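Local structure of uncharacterized protein (Candida albicans, 5K04) at residues 502-506 with 507-511; 532-535 with 536-540. The protein is the non-catalytic MDM20 (NAA25-family) subunit of the NatB N-terminal acetyltransferase complex, probably serving as a helical scaffold for the catalytic subunit NAT3. All blocks are in the same frame, centred on the assembly; numbering follows the deposited sequence.

Contact 1 of 2, residues 502-506 with 507-511; sequences MQNSI and SLNFT
The side-chain amides of N504 and N509 meet across the turn between helix 489-503 and helix 506-521, their planes almost perpendicular, 85° apart. N509 ND2 gives a nearly straight hydrogen bond to N504 OD1, 2.9 Å, with an N-H...O angle of 174°. OD1 lies in the amide plane of N509, whereas ND2 stands well above the carbonyl plane of N504. N509 reaches back from the first turn of its helix because CG lies beside its own backbone N. The other end of the N504 amide is used as well: ND2 bonds to L541 O.

S505 is the N-cap of helix 506-521. Its OG is tucked between its backbone N and carbonyl carbon (chi1 82°), and there the hydroxyl S505 OG accepts from L508 N at 3.0 Å. S505 O takes the N-H of N509 N at 3.1 Å and makes only a weak bond with L508 N. The same OG is hydrogen-bonded to E443 OE1, and E443 O to S507 OG. Alongside the cap, L508 CD2 lies 3.3 Å from Q503 O, bringing a methyl against the last turn of the preceding helix. One turn on, S507 O accepts from both T511 N and T511 OG1, the latter at 2.7 Å.

Chemically, this is a buried helix-to-helix turn whose polar atoms are satisfied partly within it, by the serine cap and the crossed amides, and partly by E443 and L541. The carboxylate of E443 beside that helix start would probably be stabilised by the helix dipole.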
loop_
_atom_site.group_PDB
_atom_site.type_symbol
_atom_site.label_atom_id
_atom_site.label_comp_id
_atom_site.label_asym_id
_atom_site.label_seq_id
_atom_site.Cartn_x
_atom_site.Cartn_y
_atom_site.Cartn_z
ATOM N N MET A 502 5.799 3.042 -4.201
ATOM C CA MET A 502 6.558 2.550 -3.055
ATOM C C MET A 502 7.873 3.288 -2.853
ATOM O O MET A 502 8.442 3.238 -1.759
ATOM C CB MET A 502 6.840 1.045 -3.227
ATOM C CG MET A 502 5.704 0.124 -2.786
ATOM S SD MET A 502 5.205 0.296 -1.097
ATOM C CE MET A 502 4.655 -1.351 -0.827
ATOM N N GLN A 503 8.344 3.994 -3.884
ATOM C CA GLN A 503 9.694 4.547 -3.888
ATOM C C GLN A 503 9.852 5.682 -2.879
ATOM O O GLN A 503 10.920 5.835 -2.273
ATOM C CB GLN A 503 10.031 5.040 -5.289
ATOM C CG GLN A 503 11.406 5.636 -5.407
ATOM C CD GLN A 503 11.592 6.371 -6.707
ATOM O OE1 GLN A 503 10.931 7.385 -6.973
ATOM N NE2 GLN A 503 12.488 5.855 -7.541
ATOM N N ASN A 504 8.814 6.496 -2.698
ATOM C CA ASN A 504 8.914 7.676 -1.850
ATOM C C ASN A 504 7.598 7.937 -1.130
ATOM O O ASN A 504 7.034 9.031 -1.187
ATOM C CB ASN A 504 9.321 8.901 -2.651
ATOM C CG ASN A 504 9.997 9.907 -1.787
ATOM O OD1 ASN A 504 10.547 9.561 -0.732
ATOM N ND2 ASN A 504 9.970 11.153 -2.206
ATOM N N SER A 505 7.088 6.913 -0.455
ATOM C CA SER A 505 5.804 7.033 0.203
ATOM C C SER A 505 5.976 7.712 1.557
ATOM O O SER A 505 7.049 7.678 2.168
ATOM C CB SER A 505 5.133 5.664 0.361
ATOM O OG SER A 505 5.605 4.932 1.483
ATOM N N ILE A 506 4.899 8.352 2.008
ATOM C CA ILE A 506 4.912 8.987 3.318
ATOM C C ILE A 506 5.129 7.942 4.410
ATOM O O ILE A 506 5.793 8.211 5.415
ATOM C CB ILE A 506 3.614 9.797 3.512
ATOM C CG1 ILE A 506 3.575 10.461 4.899
ATOM C CG2 ILE A 506 2.376 8.925 3.295
ATOM C CD1 ILE A 506 4.512 11.629 5.027
ATOM N N SER A 507 4.647 6.714 4.191
ATOM C CA SER A 507 4.833 5.655 5.187
ATOM C C SER A 507 6.295 5.210 5.281
ATOM O O SER A 507 6.767 4.823 6.364
ATOM C CB SER A 507 3.919 4.466 4.858
ATOM O OG SER A 507 2.552 4.868 4.845
ATOM N N LEU A 508 7.015 5.230 4.155
ATOM C CA LEU A 508 8.443 4.903 4.145
ATOM C C LEU A 508 9.247 5.979 4.849
ATOM O O LEU A 508 10.144 5.686 5.651
ATOM C CB LEU A 508 8.942 4.754 2.701
ATOM C CG LEU A 508 10.442 4.967 2.480
ATOM C CD1 LEU A 508 11.267 3.848 3.122
ATOM C CD2 LEU A 508 10.795 5.147 0.963
ATOM N N ASN A 509 8.950 7.243 4.529
ATOM C CA ASN A 509 9.668 8.362 5.129
ATOM C C ASN A 509 9.324 8.520 6.607
ATOM O O ASN A 509 10.195 8.842 7.420
ATOM C CB ASN A 509 9.371 9.617 4.320
ATOM C CG ASN A 509 10.125 9.623 2.988
ATOM O OD1 ASN A 509 11.354 9.504 2.972
ATOM N ND2 ASN A 509 9.396 9.728 1.876
ATOM N N PHE A 510 8.071 8.244 6.977
ATOM C CA PHE A 510 7.729 8.186 8.393
ATOM C C PHE A 510 8.528 7.106 9.108
ATOM O O PHE A 510 9.002 7.316 10.230
ATOM C CB PHE A 510 6.235 7.931 8.581
ATOM C CG PHE A 510 5.840 7.929 10.006
ATOM C CD1 PHE A 510 5.907 9.097 10.739
ATOM C CD2 PHE A 510 5.455 6.766 10.627
ATOM C CE1 PHE A 510 5.581 9.103 12.060
ATOM C CE2 PHE A 510 5.130 6.765 11.953
ATOM C CZ PHE A 510 5.195 7.933 12.676
ATOM N N THR A 511 8.673 5.938 8.468
ATOM C CA THR A 511 9.473 4.855 9.033
ATOM C C THR A 511 10.906 5.309 9.300
ATOM O O THR A 511 11.456 5.037 10.373
ATOM C CB THR A 511 9.432 3.640 8.086
ATOM O OG1 THR A 511 8.100 3.106 8.030
ATOM C CG2 THR A 511 10.372 2.562 8.544
#

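Contact 2 of 2, residues 532-535 with 536-540; sequences IHYL and KTNEA
T537 OG1 and H533 O, 2.6 Å apart, form the shortest hydrogen bond in the last turn of helix 525-537. T537 N gives its hydrogen to the same oxygen, and the two donors arrive from opposite faces of the carbonyl plane. T537 OG1 also lies over one face of the H533 imidazole, toward its rim, 3.6 Å from H533 NE2; both side chains are on the exposed, looser side.

Y534 is intermediate, partly exposed but touching L508 of helix 506-521. N538 ND2 sits 3.2 Å above one face of the Y534 ring, toward its rim, and the amide is inclined 36° to the ring. N538 ND2 also donates to Y534 O at 3.0 Å, a grip made possible by CG lying beside the N538 backbone N (chi1 -67°). N538 is where the chain leaves helical geometry, and its N-H bonds to L535 O from above the carbonyl plane.

The tight inner side is apolar: buried L535 packs on V512 and L516 of helix 506-521 and on L578 and Y581 of helix 571-584. K536, bent along its chain, reaches E586 in a salt bridge and S582 O in a hydrogen bond, while E539 pairs with R592 of helix 591-601.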
loop_
_atom_site.group_PDB
_atom_site.type_symbol
_atom_site.label_atom_id
_atom_site.label_comp_id
_atom_site.label_asym_id
_atom_site.label_seq_id
_atom_site.Cartn_x
_atom_site.Cartn_y
_atom_site.Cartn_z
ATOM N N ILE A 532 21.231 8.116 8.209
ATOM C CA ILE A 532 21.828 9.346 7.702
ATOM C C ILE A 532 22.342 9.125 6.284
ATOM O O ILE A 532 22.147 9.964 5.394
ATOM C CB ILE A 532 22.950 9.827 8.641
ATOM C CG1 ILE A 532 22.393 10.153 10.022
ATOM C CG2 ILE A 532 23.653 11.029 8.058
ATOM C CD1 ILE A 532 21.139 10.973 9.977
ATOM N N HIS A 533 22.986 7.976 6.046
ATOM C CA HIS A 533 23.504 7.692 4.713
ATOM C C HIS A 533 22.383 7.545 3.681
ATOM O O HIS A 533 22.574 7.903 2.515
ATOM C CB HIS A 533 24.371 6.440 4.739
ATOM C CG HIS A 533 24.975 6.121 3.411
ATOM N ND1 HIS A 533 25.972 6.891 2.847
ATOM C CD2 HIS A 533 24.705 5.139 2.519
ATOM C CE1 HIS A 533 26.303 6.385 1.672
ATOM N NE2 HIS A 533 25.552 5.320 1.451
ATOM N N TYR A 534 21.212 7.038 4.086
ATOM C CA TYR A 534 20.061 7.005 3.180
ATOM C C TYR A 534 19.609 8.417 2.807
ATOM O O TYR A 534 19.280 8.687 1.646
ATOM C CB TYR A 534 18.905 6.230 3.823
ATOM C CG TYR A 534 17.619 6.292 3.025
ATOM C CD1 TYR A 534 17.396 5.431 1.952
ATOM C CD2 TYR A 534 16.631 7.215 3.327
ATOM C CE1 TYR A 534 16.227 5.490 1.201
ATOM C CE2 TYR A 534 15.460 7.276 2.582
ATOM C CZ TYR A 534 15.263 6.416 1.520
ATOM O OH TYR A 534 14.099 6.476 0.786
ATOM N N LEU A 535 19.575 9.329 3.786
ATOM C CA LEU A 535 19.088 10.684 3.521
ATOM C C LEU A 535 19.979 11.415 2.518
ATOM O O LEU A 535 19.488 12.041 1.575
ATOM C CB LEU A 535 19.002 11.478 4.825
ATOM C CG LEU A 535 18.117 10.982 5.971
ATOM C CD1 LEU A 535 18.222 11.937 7.154
ATOM C CD2 LEU A 535 16.704 10.845 5.530
ATOM N N LYS A 536 21.297 11.368 2.727
ATOM C CA LYS A 536 22.230 12.046 1.832
ATOM C C LYS A 536 22.286 11.379 0.465
ATOM O O LYS A 536 22.638 12.029 -0.523
ATOM C CB LYS A 536 23.619 12.083 2.466
ATOM C CG LYS A 536 23.607 12.366 3.975
ATOM C CD LYS A 536 22.936 13.711 4.325
ATOM C CE LYS A 536 23.802 14.895 3.902
ATOM N NZ LYS A 536 23.027 16.154 3.797
ATOM N N THR A 537 21.918 10.098 0.393
ATOM C CA THR A 537 21.799 9.397 -0.883
ATOM C C THR A 537 20.530 9.791 -1.651
ATOM O O THR A 537 20.527 9.778 -2.886
ATOM C CB THR A 537 21.834 7.887 -0.616
ATOM O OG1 THR A 537 23.103 7.539 -0.051
ATOM C CG2 THR A 537 21.630 7.093 -1.901
ATOM N N ASN A 538 19.450 10.151 -0.958
ATOM C CA ASN A 538 18.150 10.311 -1.601
ATOM C C ASN A 538 17.564 11.676 -1.335
ATOM O O ASN A 538 16.344 11.834 -1.205
ATOM C CB ASN A 538 17.186 9.226 -1.151
ATOM C CG ASN A 538 17.611 7.884 -1.632
ATOM O OD1 ASN A 538 17.403 7.539 -2.795
ATOM N ND2 ASN A 538 18.267 7.125 -0.757
ATOM N N GLU A 539 18.430 12.688 -1.291
ATOM C CA GLU A 539 17.975 14.047 -1.033
ATOM C C GLU A 539 16.861 14.461 -1.981
ATOM O O GLU A 539 15.892 15.108 -1.563
ATOM C CB GLU A 539 19.145 15.008 -1.149
ATOM C CG GLU A 539 18.811 16.398 -0.693
ATOM C CD GLU A 539 20.014 17.296 -0.725
ATOM O OE1 GLU A 539 20.053 18.187 -1.593
ATOM O OE2 GLU A 539 20.915 17.090 0.113
ATOM N N ALA A 540 16.972 14.083 -3.262
ATOM C CA ALA A 540 15.971 14.495 -4.245
ATOM C C ALA A 540 14.588 13.976 -3.879
ATOM O O ALA A 540 13.582 14.666 -4.101
ATOM C CB ALA A 540 16.369 14.018 -5.644
#

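Followed from the N terminus, the two contacts come in series: contact 1 is complete before contact 2 begins, and neither encloses the other. Each closes a tight local turn: contact 1 joins helix 489-503 to helix 506-521, and contact 2 joins helix 525-537 to the short helix 539-542. Their centres are about 13 Å apart, yet they touch, L508 CD2 of contact 1 packing 3.6 Å from Y534 OH of contact 2. With L535 on V512 and L516, and I532 on L516, the consecutive helices 506-521 and 525-537 pack against each other, and both pack on helix 571-584. Contact 1 is buried near the chain centre, where M502 also meets F13 of the NAT3 chain; contact 2 lies at the surface.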